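Local coordinates for protein transmembrane oligosaccharyl transferase (Archaeoglobus fulgidus, PDB 3WAJ) that belongs to the STT3/AglB family of membrane-embedded oligosaccharyl transferases, with a helical transmembrane region, a zinc ion site and further domains toward its C-terminus, at residues A120-V131 against F168-L179. Sequence-based numbering, arbitrary orientation.
Sequences AILPVYLLTREV and FWQVSALGTFLL
L127 reaches from helix 121-131 into the surface of helix 168-179 as a knob in a hole formed by V171, L174, G175 and L178, joining two helices of the STT3 N-terminal membrane region that run in the same general direction. Their axes approach to 8.0 Å and cross at 37°, and the backbones come nearest where L127 CA lies 3.9 Å from G175 CA. From L127, CB rests against G175 CA and V171 CG1; CG lies anti to the backbone N (chi1 172°), and from it the two methyls take different partners. L127 CD1 lies 3.7 Å from G175 N, beside L174 CB and L178 CD1, while L127 CD2 meets V171 CG1. The same leucine also touches L410 of helix 405-420.

One turn earlier, P123 lies across the F168 ring: P123 CG stands over the centre of the F168 ring, 3.6 Å from the centroid and 13° off the normal, a CH-pi contact. P123 CB and CG also border S172 OG, whose hydroxyl is turned back to its own helix and donates to F168 O at 2.7 Å. That carbonyl oxygen is gripped from opposite faces by S172 OG and S172 N, and T176 repeats the pattern on S172 O, leaving its CG2 methyl to meet L126 CD2.

Toward the C-terminal ends of the two segments, V131 CG2 meets L178 CD1. E130 brings an acidic group to the contact, its OE1 held by a salt bridge to R129 NE of the same helix. E130 CG lies against L179 N and CA, and the bend at chi2 carries the carboxylate over to the L179 side chain, where E130 OE2 comes within 3.3 Å of L179 CD2.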
loop_
_atom_site.group_PDB
_atom_site.type_symbol
_atom_site.label_atom_id
_atom_site.label_comp_id
_atom_site.label_asym_id
_atom_site.label_seq_id
_atom_site.Cartn_x
_atom_site.Cartn_y
_atom_site.Cartn_z
ATOM N N ALA A 120 -14.125 -15.934 -9.138
ATOM C CA ALA A 120 -13.218 -15.828 -10.293
ATOM C C ALA A 120 -13.263 -17.090 -11.146
ATOM O O ALA A 120 -12.794 -17.094 -12.291
ATOM C CB ALA A 120 -11.794 -15.528 -9.850
ATOM N N ILE A 121 -13.814 -18.157 -10.565
ATOM C CA ILE A 121 -14.092 -19.390 -11.293
ATOM C C ILE A 121 -14.878 -19.081 -12.574
ATOM O O ILE A 121 -14.490 -19.508 -13.665
ATOM C CB ILE A 121 -14.858 -20.401 -10.401
ATOM C CG1 ILE A 121 -13.888 -21.383 -9.738
ATOM C CG2 ILE A 121 -15.882 -21.192 -11.200
ATOM C CD1 ILE A 121 -12.751 -20.734 -9.004
ATOM N N LEU A 122 -15.956 -18.307 -12.442
ATOM C CA LEU A 122 -16.838 -18.008 -13.577
ATOM C C LEU A 122 -16.138 -17.371 -14.812
ATOM O O LEU A 122 -16.181 -17.948 -15.905
ATOM C CB LEU A 122 -18.085 -17.223 -13.129
ATOM C CG LEU A 122 -18.778 -17.758 -11.871
ATOM C CD1 LEU A 122 -20.094 -17.029 -11.594
ATOM C CD2 LEU A 122 -19.007 -19.258 -11.972
ATOM N N PRO A 123 -15.469 -16.211 -14.642
ATOM C CA PRO A 123 -14.825 -15.627 -15.830
ATOM C C PRO A 123 -13.714 -16.507 -16.397
ATOM O O PRO A 123 -13.515 -16.490 -17.615
ATOM C CB PRO A 123 -14.211 -14.321 -15.309
ATOM C CG PRO A 123 -14.796 -14.107 -13.957
ATOM C CD PRO A 123 -15.176 -15.438 -13.423
ATOM N N VAL A 124 -12.993 -17.238 -15.542
ATOM C CA VAL A 124 -11.905 -18.082 -16.034
ATOM C C VAL A 124 -12.456 -19.240 -16.860
ATOM O O VAL A 124 -12.111 -19.371 -18.034
ATOM C CB VAL A 124 -10.987 -18.599 -14.921
ATOM C CG1 VAL A 124 -10.001 -19.608 -15.488
ATOM C CG2 VAL A 124 -10.235 -17.445 -14.289
ATOM N N TYR A 125 -13.319 -20.053 -16.251
ATOM C CA TYR A 125 -14.029 -21.095 -16.975
ATOM C C TYR A 125 -14.534 -20.542 -18.295
ATOM O O TYR A 125 -14.197 -21.071 -19.350
ATOM C CB TYR A 125 -15.214 -21.653 -16.169
ATOM C CG TYR A 125 -16.061 -22.600 -16.991
ATOM C CD1 TYR A 125 -15.762 -23.957 -17.046
ATOM C CD2 TYR A 125 -17.143 -22.139 -17.735
ATOM C CE1 TYR A 125 -16.519 -24.835 -17.823
ATOM C CE2 TYR A 125 -17.906 -23.002 -18.511
ATOM C CZ TYR A 125 -17.590 -24.350 -18.550
ATOM O OH TYR A 125 -18.346 -25.209 -19.315
ATOM N N LEU A 126 -15.325 -19.470 -18.225
ATOM C CA LEU A 126 -15.877 -18.829 -19.420
ATOM C C LEU A 126 -14.801 -18.531 -20.445
ATOM O O LEU A 126 -14.958 -18.877 -21.616
ATOM C CB LEU A 126 -16.627 -17.539 -19.075
ATOM C CG LEU A 126 -17.247 -16.862 -20.300
ATOM C CD1 LEU A 126 -18.179 -17.837 -21.005
ATOM C CD2 LEU A 126 -17.993 -15.584 -19.941
ATOM N N LEU A 127 -13.706 -17.905 -20.014
ATOM C CA LEU A 127 -12.615 -17.564 -20.938
ATOM C C LEU A 127 -11.901 -18.776 -21.552
ATOM O O LEU A 127 -11.710 -18.821 -22.766
ATOM C CB LEU A 127 -11.586 -16.638 -20.286
ATOM C CG LEU A 127 -10.326 -16.389 -21.120
ATOM C CD1 LEU A 127 -10.634 -15.597 -22.388
ATOM C CD2 LEU A 127 -9.271 -15.684 -20.297
ATOM N N THR A 128 -11.496 -19.744 -20.730
ATOM C CA THR A 128 -10.768 -20.890 -21.275
ATOM C C THR A 128 -11.692 -21.922 -21.922
ATOM O O THR A 128 -11.223 -22.854 -22.576
ATOM C CB THR A 128 -9.821 -21.594 -20.257
ATOM O OG1 THR A 128 -10.292 -22.918 -20.017
ATOM C CG2 THR A 128 -9.745 -20.860 -18.956
ATOM N N ARG A 129 -12.998 -21.754 -21.734
ATOM C CA ARG A 129 -13.981 -22.524 -22.493
ATOM C C ARG A 129 -14.113 -21.921 -23.892
ATOM O O ARG A 129 -14.144 -22.637 -24.889
ATOM C CB ARG A 129 -15.343 -22.502 -21.789
ATOM C CG ARG A 129 -16.341 -23.559 -22.251
ATOM C CD ARG A 129 -17.153 -23.119 -23.471
ATOM N NE ARG A 129 -18.175 -22.127 -23.133
ATOM C CZ ARG A 129 -19.480 -22.289 -23.341
ATOM N NH1 ARG A 129 -19.935 -23.407 -23.898
ATOM N NH2 ARG A 129 -20.332 -21.330 -22.995
ATOM N N GLU A 130 -14.184 -20.595 -23.949
ATOM C CA GLU A 130 -14.471 -19.874 -25.186
ATOM C C GLU A 130 -13.305 -19.878 -26.160
ATOM O O GLU A 130 -13.473 -19.600 -27.354
ATOM C CB GLU A 130 -14.872 -18.431 -24.864
ATOM C CG GLU A 130 -16.280 -18.084 -25.294
ATOM C CD GLU A 130 -17.208 -19.279 -25.238
ATOM O OE1 GLU A 130 -17.427 -19.829 -24.140
ATOM O OE2 GLU A 130 -17.720 -19.672 -26.304
ATOM N N VAL A 131 -12.119 -20.180 -25.645
ATOM C CA VAL A 131 -10.925 -20.237 -26.474
ATOM C C VAL A 131 -10.696 -21.683 -26.844
ATOM O O VAL A 131 -10.454 -22.020 -28.004
ATOM C CB VAL A 131 -9.697 -19.699 -25.731
ATOM C CG1 VAL A 131 -8.423 -20.044 -26.482
ATOM C CG2 VAL A 131 -9.811 -18.182 -25.529
ATOM N N PHE A 168 -10.722 -9.965 -12.065
ATOM C CA PHE A 168 -12.038 -10.520 -12.354
ATOM C C PHE A 168 -12.662 -9.862 -13.591
ATOM O O PHE A 168 -13.120 -10.551 -14.492
ATOM C CB PHE A 168 -12.950 -10.373 -11.128
ATOM C CG PHE A 168 -14.295 -11.045 -11.270
ATOM C CD1 PHE A 168 -14.550 -12.243 -10.627
ATOM C CD2 PHE A 168 -15.311 -10.461 -12.022
ATOM C CE1 PHE A 168 -15.783 -12.857 -10.736
ATOM C CE2 PHE A 168 -16.544 -11.072 -12.147
ATOM C CZ PHE A 168 -16.782 -12.274 -11.500
ATOM N N TRP A 169 -12.695 -8.537 -13.647
ATOM C CA TRP A 169 -13.337 -7.901 -14.791
ATOM C C TRP A 169 -12.495 -7.974 -16.071
ATOM O O TRP A 169 -13.046 -7.974 -17.174
ATOM C CB TRP A 169 -13.793 -6.463 -14.468
ATOM C CG TRP A 169 -14.859 -6.422 -13.384
ATOM C CD1 TRP A 169 -14.747 -5.865 -12.135
ATOM C CD2 TRP A 169 -16.180 -6.991 -13.449
ATOM N NE1 TRP A 169 -15.917 -6.043 -11.431
ATOM C CE2 TRP A 169 -16.808 -6.734 -12.209
ATOM C CE3 TRP A 169 -16.888 -7.690 -14.431
ATOM C CZ2 TRP A 169 -18.122 -7.153 -11.931
ATOM C CZ3 TRP A 169 -18.184 -8.103 -14.159
ATOM C CH2 TRP A 169 -18.788 -7.836 -12.917
ATOM N N GLN A 170 -11.172 -8.046 -15.946
ATOM C CA GLN A 170 -10.337 -8.128 -17.147
ATOM C C GLN A 170 -10.569 -9.455 -17.861
ATOM O O GLN A 170 -10.852 -9.486 -19.063
ATOM C CB GLN A 170 -8.848 -7.976 -16.834
ATOM C CG GLN A 170 -7.988 -7.902 -18.097
ATOM C CD GLN A 170 -6.530 -8.221 -17.836
ATOM O OE1 GLN A 170 -5.658 -7.351 -17.932
ATOM N NE2 GLN A 170 -6.256 -9.474 -17.501
ATOM N N VAL A 171 -10.445 -10.543 -17.104
ATOM C CA VAL A 171 -10.720 -11.886 -17.602
ATOM C C VAL A 171 -12.159 -11.990 -18.107
ATOM O O VAL A 171 -12.406 -12.527 -19.188
ATOM C CB VAL A 171 -10.447 -12.942 -16.524
ATOM C CG1 VAL A 171 -10.707 -14.352 -17.061
ATOM C CG2 VAL A 171 -9.013 -12.822 -16.038
ATOM N N SER A 172 -13.099 -11.473 -17.322
ATOM C CA SER A 172 -14.503 -11.413 -17.719
ATOM C C SER A 172 -14.656 -10.718 -19.051
ATOM O O SER A 172 -15.409 -11.179 -19.904
ATOM C CB SER A 172 -15.350 -10.663 -16.680
ATOM O OG SER A 172 -15.515 -11.434 -15.510
ATOM N N ALA A 173 -13.954 -9.597 -19.223
ATOM C CA ALA A 173 -14.071 -8.819 -20.450
ATOM C C ALA A 173 -13.585 -9.631 -21.654
ATOM O O ALA A 173 -14.222 -9.622 -22.703
ATOM C CB ALA A 173 -13.322 -7.503 -20.340
ATOM N N LEU A 174 -12.472 -10.345 -21.493
ATOM C CA LEU A 174 -11.948 -11.188 -22.561
ATOM C C LEU A 174 -12.927 -12.317 -22.917
ATOM O O LEU A 174 -13.348 -12.450 -24.073
ATOM C CB LEU A 174 -10.604 -11.781 -22.154
ATOM C CG LEU A 174 -9.461 -10.826 -21.833
ATOM C CD1 LEU A 174 -8.269 -11.613 -21.316
ATOM C CD2 LEU A 174 -9.064 -9.995 -23.050
ATOM N N GLY A 175 -13.282 -13.124 -21.922
ATOM C CA GLY A 175 -14.179 -14.247 -22.120
ATOM C C GLY A 175 -15.523 -13.849 -22.694
ATOM O O GLY A 175 -16.064 -14.533 -23.559
ATOM N N THR A 176 -16.067 -12.739 -22.212
ATOM C CA THR A 176 -17.352 -12.259 -22.708
ATOM C C THR A 176 -17.216 -11.643 -24.093
ATOM O O THR A 176 -18.137 -11.709 -24.909
ATOM C CB THR A 176 -17.998 -11.231 -21.754
ATOM O OG1 THR A 176 -17.102 -10.126 -21.555
ATOM C CG2 THR A 176 -18.366 -11.878 -20.413
ATOM N N PHE A 177 -16.075 -11.012 -24.354
ATOM C CA PHE A 177 -15.826 -10.502 -25.696
ATOM C C PHE A 177 -15.685 -11.648 -26.706
ATOM O O PHE A 177 -16.240 -11.583 -27.804
ATOM C CB PHE A 177 -14.591 -9.614 -25.758
ATOM C CG PHE A 177 -14.303 -9.090 -27.137
ATOM C CD1 PHE A 177 -14.993 -7.994 -27.629
ATOM C CD2 PHE A 177 -13.355 -9.712 -27.955
ATOM C CE1 PHE A 177 -14.755 -7.523 -28.910
ATOM C CE2 PHE A 177 -13.101 -9.244 -29.241
ATOM C CZ PHE A 177 -13.802 -8.150 -29.722
ATOM N N LEU A 178 -14.936 -12.686 -26.341
ATOM C CA LEU A 178 -14.740 -13.801 -27.250
ATOM C C LEU A 178 -16.065 -14.520 -27.450
ATOM O O LEU A 178 -16.406 -14.904 -28.567
ATOM C CB LEU A 178 -13.629 -14.734 -26.761
ATOM C CG LEU A 178 -12.248 -14.089 -26.915
ATOM C CD1 LEU A 178 -11.126 -15.010 -26.463
ATOM C CD2 LEU A 178 -12.018 -13.644 -28.354
ATOM N N LEU A 179 -16.831 -14.650 -26.375
ATOM C CA LEU A 179 -18.179 -15.204 -26.451
ATOM C C LEU A 179 -19.054 -14.411 -27.429
ATOM O O LEU A 179 -19.875 -14.984 -28.143
ATOM C CB LEU A 179 -18.808 -15.232 -25.056
ATOM C CG LEU A 179 -20.072 -16.059 -24.795
ATOM C CD1 LEU A 179 -21.332 -15.331 -25.203
ATOM C CD2 LEU A 179 -20.001 -17.396 -25.507
#